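Putative metal binding protein RUMGNA_00854 (Ruminococcus gnavus, PDB 3U7Z) is of unknown function but binds calcium ions through carboxylate and other oxygen atoms, and may serve in transport. Local coordinates at residues Asn21-Asp26 against Thr55-Thr60; Val35-Ser38 against Val42-Glu45. All coordinates share one frame; numbering follows the deposited sequence. Where two conformers were deposited one is given.

Both contacts are partly buried and reach the same three-stranded sheet, but they tie it to different elements. Interaction 1 puts strand 20-27, an outermost strand of the five-stranded mixed sheet, against a hairpin turn through one aspartate, burying little surface. Interaction 2, which falls along the chain between the two halves of interaction 1, sets helix 32-38 against strand 42-45 and has an apolar side facing the core and a calcium side facing outward. They meet where Asp-43 N lies 2.9 Å from Thr-55 O, a probable hydrogen bond in that shared sheet, and where Phe-25 packs on Val-35. Calcium lies across the contact in interaction 2 but beside it in interaction 1.

Interaction 1: residues Asn21-Asp26 against Thr55-Thr60; sequences NVFEFD and TVDEET. With CA (calcium ion), chain F; EDO (1,2-ethanediol), chain K.
Asp-57 OD2 has two hydrogen-bond partners: Asn-21 ND2 reaches it across the contact at 2.9 Å, and His-15 NE2 makes a further hydrogen bond to it. The Asn-21 bond is weak, its N-H...O angle only 129°, and the amide stands almost perpendicular to the carboxylate. The other oxygen, Asp-57 OD1, binds a calcium ion at 2.2 Å, so the two oxygens divide the work, one for the protein and one for the metal. With CG anti to the backbone N (chi1 -173°), the carboxylate extends from the turn toward strand 20-27. There the Phe-23 ring meets it with the planes 82° apart. Phe-23 CE2 lies 4.1 Å from OD2 of Asp-57, which sits in the ring plane at its edge, while CZ comes within 3.7 Å of Asp-57 OD1. The same ring rests on Leu-41 and Val-13. Putting an alanine at Phe-23 would probably open a gap beside the carboxylate and leave Leu-41 and Val-13 without their aromatic neighbour. On the metal side, one calcium-bound water also donates to Glu-58 OE1, at 2.5 Å. The backbone N of Glu-58 meanwhile gives a hydrogen bond to O2 of an ethanediol molecule. Asp-57 and Glu-58 both have positive phi, and they are the central residues of a type I' turn. Val-56 N to Glu-59 O and Glu-59 N to Val-56 O, both 3.0 Å, close a beta-hairpin with a two-residue turn, whose first residue carries the calcium ligand.

Interaction 2: residues Val35-Ser38 against Val42-Glu45; sequences VLES and VDGE. With CA (calcium ion), chain D; CA (calcium ion), chain C.
Leu-36 and Val-42 bring the backbones closest, their CA atoms 6.2 Å apart where the chain passes from helix 32-38 into strand 42-45. On the inner side the contact is apolar. CB of Leu-36 lies against both methyls of Val-42, nearest to CG2 at 3.9 Å, while Leu-36 CD1 packs alongside CG1. Both residues also rest on Leu-95 of strand 92-99, which joins this edge to the core of the larger sheet. The same CG2 of Val-42 also touches the carboxylate of Glu-37, so one valine separates the apolar packing from the metal site. Glu-37 reaches that site through a bend about its CB-CG bond (chi2 -73°), which folds its carboxylate back over the start of the strand. Both its oxygens clasp one calcium, with OE1 and OE2 of Glu-37 each 2.5 Å from the metal. The backbone takes part as well: the carbonyl O of Val-42 binds the same ion at 2.4 Å. Asp-43 OD1 supplies another ligand, and OD1 of Asn-40, between the two segments, completes the set of protein ligands. The Asp-43 carboxylate has a second task, because OD1 is shared with a neighbouring calcium at 2.6 Å while OD2 binds that second ion at 2.5 Å. Two waters also coordinate it. No hydrogen bond crosses between the segments, and Glu-37 OE2 sits only 3.0 Å from Val-42 O because both are drawn to the metal. With the Glu-37 and Asp-43 carboxylates just 4.4 Å apart at OE2 and OD1, the calcium probably offsets the repulsion between them, so their present approach is likely to depend on the metal.

Interaction 1: residues Asn21-Asp26 against Thr55-Thr60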
loop_
_atom_site.group_PDB
_atom_site.type_symbol
_atom_site.label_atom_id
_atom_site.label_comp_id
_atom_site.label_asym_id
_atom_site.label_seq_id
_atom_site.Cartn_x
_atom_site.Cartn_y
_atom_site.Cartn_z
ATOM N N ASN A 21 11.229 2.464 3.148
ATOM C CA ASN A 21 11.682 1.148 2.663
ATOM C C ASN A 21 11.113 0.918 1.285
ATOM O O ASN A 21 9.901 0.958 1.079
ATOM C CB ASN A 21 11.273 0.049 3.636
ATOM C CG ASN A 21 11.971 0.214 5.025
ATOM O OD1 ASN A 21 13.201 0.404 5.094
ATOM N ND2 ASN A 21 11.190 0.298 6.086
ATOM N N VAL A 22 11.974 0.590 0.347
ATOM C CA VAL A 22 11.559 0.421 -1.040
ATOM C C VAL A 22 11.566 -1.062 -1.356
ATOM O O VAL A 22 12.571 -1.760 -1.078
ATOM C CB VAL A 22 12.527 1.167 -2.003
ATOM C CG1 VAL A 22 12.165 0.890 -3.441
ATOM C CG2 VAL A 22 12.506 2.654 -1.728
ATOM N N PHE A 23 10.470 -1.502 -1.947
ATOM C CA PHE A 23 10.285 -2.870 -2.314
ATOM C C PHE A 23 10.015 -2.954 -3.800
ATOM O O PHE A 23 9.195 -2.228 -4.323
ATOM C CB PHE A 23 9.136 -3.498 -1.534
ATOM C CG PHE A 23 9.311 -3.470 -0.057
ATOM C CD1 PHE A 23 9.970 -4.525 0.607
ATOM C CD2 PHE A 23 8.836 -2.437 0.684
ATOM C CE1 PHE A 23 10.140 -4.463 1.955
ATOM C CE2 PHE A 23 9.031 -2.400 2.046
ATOM C CZ PHE A 23 9.683 -3.424 2.665
ATOM N N GLU A 24 10.707 -3.844 -4.495
ATOM C CA GLU A 24 10.504 -4.025 -5.928
ATOM C C GLU A 24 9.767 -5.310 -6.122
ATOM O O GLU A 24 10.057 -6.311 -5.474
ATOM C CB GLU A 24 11.817 -4.066 -6.682
ATOM C CG GLU A 24 12.481 -2.750 -6.792
ATOM C CD GLU A 24 13.694 -2.834 -7.669
ATOM O OE1 GLU A 24 14.576 -3.664 -7.367
ATOM O OE2 GLU A 24 13.746 -2.091 -8.668
ATOM N N PHE A 25 8.781 -5.295 -7.030
ATOM C CA PHE A 25 8.077 -6.501 -7.401
ATOM C C PHE A 25 8.079 -6.727 -8.910
ATOM O O PHE A 25 7.907 -5.819 -9.703
ATOM C CB PHE A 25 6.648 -6.406 -6.937
ATOM C CG PHE A 25 6.499 -6.330 -5.464
ATOM C CD1 PHE A 25 6.376 -7.487 -4.702
ATOM C CD2 PHE A 25 6.387 -5.106 -4.822
ATOM C CE1 PHE A 25 6.217 -7.420 -3.305
ATOM C CE2 PHE A 25 6.207 -5.034 -3.414
ATOM C CZ PHE A 25 6.126 -6.163 -2.679
ATOM N N ASP A 26 8.289 -7.980 -9.281
ATOM C CA ASP A 26 8.103 -8.418 -10.646
ATOM C C ASP A 26 6.891 -9.355 -10.600
ATOM O O ASP A 26 6.968 -10.436 -10.058
ATOM C CB ASP A 26 9.384 -9.115 -11.125
ATOM C CG ASP A 26 10.646 -8.237 -10.933
ATOM O OD1 ASP A 26 10.766 -7.193 -11.596
ATOM O OD2 ASP A 26 11.499 -8.579 -10.080
ATOM N N THR A 55 -1.606 -2.487 8.907
ATOM C CA THR A 55 -0.190 -2.712 9.148
ATOM C C THR A 55 0.520 -2.797 7.827
ATOM O O THR A 55 0.060 -3.494 6.918
ATOM C CB THR A 55 0.060 -4.011 9.935
ATOM O OG1 THR A 55 -0.655 -3.956 11.154
ATOM C CG2 THR A 55 1.550 -4.289 10.223
ATOM N N VAL A 56 1.642 -2.067 7.715
ATOM C CA VAL A 56 2.488 -2.151 6.545
ATOM C C VAL A 56 3.938 -2.282 7.001
ATOM O O VAL A 56 4.401 -1.502 7.818
ATOM C CB VAL A 56 2.372 -0.873 5.649
ATOM C CG1 VAL A 56 3.202 -1.031 4.410
ATOM C CG2 VAL A 56 0.902 -0.644 5.265
ATOM N N ASP A 57 4.626 -3.314 6.518
ATOM C CA ASP A 57 6.042 -3.482 6.793
ATOM C C ASP A 57 6.281 -3.403 8.284
ATOM O O ASP A 57 7.155 -2.684 8.712
ATOM C CB ASP A 57 6.899 -2.494 5.990
ATOM C CG ASP A 57 8.379 -2.720 6.102
ATOM O OD1 ASP A 57 8.842 -3.890 6.190
ATOM O OD2 ASP A 57 9.119 -1.687 6.057
ATOM N N GLU A 58 5.491 -4.149 9.056
ATOM C CA GLU A 58 5.616 -4.265 10.508
ATOM C C GLU A 58 5.375 -3.013 11.303
ATOM O O GLU A 58 5.765 -2.945 12.448
ATOM C CB GLU A 58 6.950 -4.902 10.886
ATOM C CG GLU A 58 7.162 -6.235 10.232
ATOM C CD GLU A 58 8.450 -6.878 10.678
ATOM O OE1 GLU A 58 9.474 -6.163 10.864
ATOM O OE2 GLU A 58 8.461 -8.122 10.798
ATOM N N GLU A 59 4.647 -2.071 10.733
ATOM C CA GLU A 59 4.194 -0.914 11.461
ATOM C C GLU A 59 2.680 -0.777 11.386
ATOM O O GLU A 59 2.074 -0.711 10.314
ATOM C CB GLU A 59 4.839 0.399 10.934
ATOM C CG GLU A 59 4.379 1.596 11.742
ATOM C CD GLU A 59 5.079 2.895 11.450
ATOM O OE1 GLU A 59 5.518 3.064 10.331
ATOM O OE2 GLU A 59 5.170 3.795 12.333
ATOM N N THR A 60 2.071 -0.758 12.559
ATOM C CA THR A 60 0.637 -0.741 12.709
ATOM C C THR A 60 0.207 0.684 13.022
ATOM O O THR A 60 0.739 1.325 13.952
ATOM C CB THR A 60 0.183 -1.697 13.856
ATOM O OG1 THR A 60 0.551 -3.039 13.495
ATOM C CG2 THR A 60 -1.353 -1.645 14.062
HETATM CA CA CA F . 9.926 -5.720 6.564
HETATM C C1 EDO K . 2.098 -8.111 7.724
HETATM O O1 EDO K . 2.228 -8.697 9.031
HETATM C C2 EDO K . 2.619 -6.678 7.683
HETATM O O2 EDO K . 3.948 -6.337 8.136
HETATM O O HOH W 1 9.884 -4.583 8.948
HETATM O O HOH W 2 9.032 -7.094 4.705
#

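Interaction 2: residues Val35-Ser38 against Val42-Glu45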
loop_
_atom_site.group_PDB
_atom_site.type_symbol
_atom_site.label_atom_id
_atom_site.label_comp_id
_atom_site.label_asym_id
_atom_site.label_seq_id
_atom_site.Cartn_x
_atom_site.Cartn_y
_atom_site.Cartn_z
ATOM N N VAL A 35 -0.289 -7.952 -4.963
ATOM C CA VAL A 35 1.136 -7.736 -4.928
ATOM C C VAL A 35 1.634 -7.582 -3.496
ATOM O O VAL A 35 2.604 -8.222 -3.094
ATOM C CB VAL A 35 1.570 -6.488 -5.737
ATOM C CG1 VAL A 35 3.080 -6.396 -5.682
ATOM C CG2 VAL A 35 1.037 -6.475 -7.199
ATOM N N LEU A 36 0.929 -6.755 -2.733
ATOM C CA LEU A 36 1.361 -6.473 -1.352
ATOM C C LEU A 36 1.324 -7.742 -0.516
ATOM O O LEU A 36 2.260 -8.053 0.283
ATOM C CB LEU A 36 0.457 -5.418 -0.773
ATOM C CG LEU A 36 0.454 -4.034 -1.436
ATOM C CD1 LEU A 36 -0.626 -3.072 -0.884
ATOM C CD2 LEU A 36 1.834 -3.422 -1.341
ATOM N N GLU A 37 0.269 -8.539 -0.723
ATOM C CA GLU A 37 0.094 -9.750 0.092
ATOM C C GLU A 37 0.951 -10.917 -0.364
ATOM O O GLU A 37 1.169 -11.818 0.425
ATOM C CB GLU A 37 -1.375 -10.178 0.247
ATOM C CG GLU A 37 -2.105 -9.291 1.245
ATOM C CD GLU A 37 -1.731 -9.541 2.712
ATOM O OE1 GLU A 37 -0.676 -10.156 3.026
ATOM O OE2 GLU A 37 -2.513 -9.128 3.594
ATOM N N SER A 38 1.571 -10.803 -1.550
ATOM C CA SER A 38 2.407 -11.871 -2.055
ATOM C C SER A 38 3.561 -12.175 -1.147
ATOM O O SER A 38 4.015 -13.328 -1.059
ATOM C CB SER A 38 2.848 -11.607 -3.500
ATOM O OG SER A 38 3.757 -10.544 -3.621
ATOM N N VAL A 42 1.670 -6.329 4.023
ATOM C CA VAL A 42 0.612 -5.629 4.703
ATOM C C VAL A 42 -0.307 -6.595 5.422
ATOM O O VAL A 42 -0.316 -7.811 5.128
ATOM C CB VAL A 42 -0.257 -4.829 3.720
ATOM C CG1 VAL A 42 0.586 -3.807 2.877
ATOM C CG2 VAL A 42 -1.084 -5.704 2.820
ATOM N N ASP A 43 -1.031 -6.079 6.393
ATOM C CA ASP A 43 -2.210 -6.764 6.949
ATOM C C ASP A 43 -3.374 -5.816 6.792
ATOM O O ASP A 43 -3.257 -4.607 7.042
ATOM C CB ASP A 43 -2.033 -7.134 8.415
ATOM C CG ASP A 43 -1.423 -8.469 8.662
ATOM O OD1 ASP A 43 -1.050 -9.220 7.762
ATOM O OD2 ASP A 43 -1.324 -8.776 9.881
ATOM N N GLY A 44 -4.507 -6.381 6.360
ATOM C CA GLY A 44 -5.694 -5.637 6.251
ATOM C C GLY A 44 -6.914 -6.425 6.532
ATOM O O GLY A 44 -6.883 -7.637 6.567
ATOM N N GLU A 45 -7.996 -5.704 6.689
ATOM C CA GLU A 45 -9.294 -6.323 6.930
ATOM C C GLU A 45 -10.240 -5.983 5.761
ATOM O O GLU A 45 -10.262 -4.856 5.251
ATOM C CB GLU A 45 -9.840 -5.740 8.250
ATOM C CG GLU A 45 -11.158 -6.219 8.659
ATOM C CD GLU A 45 -11.840 -5.529 9.859
ATOM O OE1 GLU A 45 -11.482 -4.368 10.249
ATOM O OE2 GLU A 45 -12.826 -6.197 10.342
HETATM CA CA CA D . -1.111 -10.021 5.497
HETATM CA CA CA C . -1.428 -11.196 9.405
HETATM O O HOH W 3 0.736 -12.346 9.722
HETATM O O HOH W 4 -1.740 -11.054 11.795
#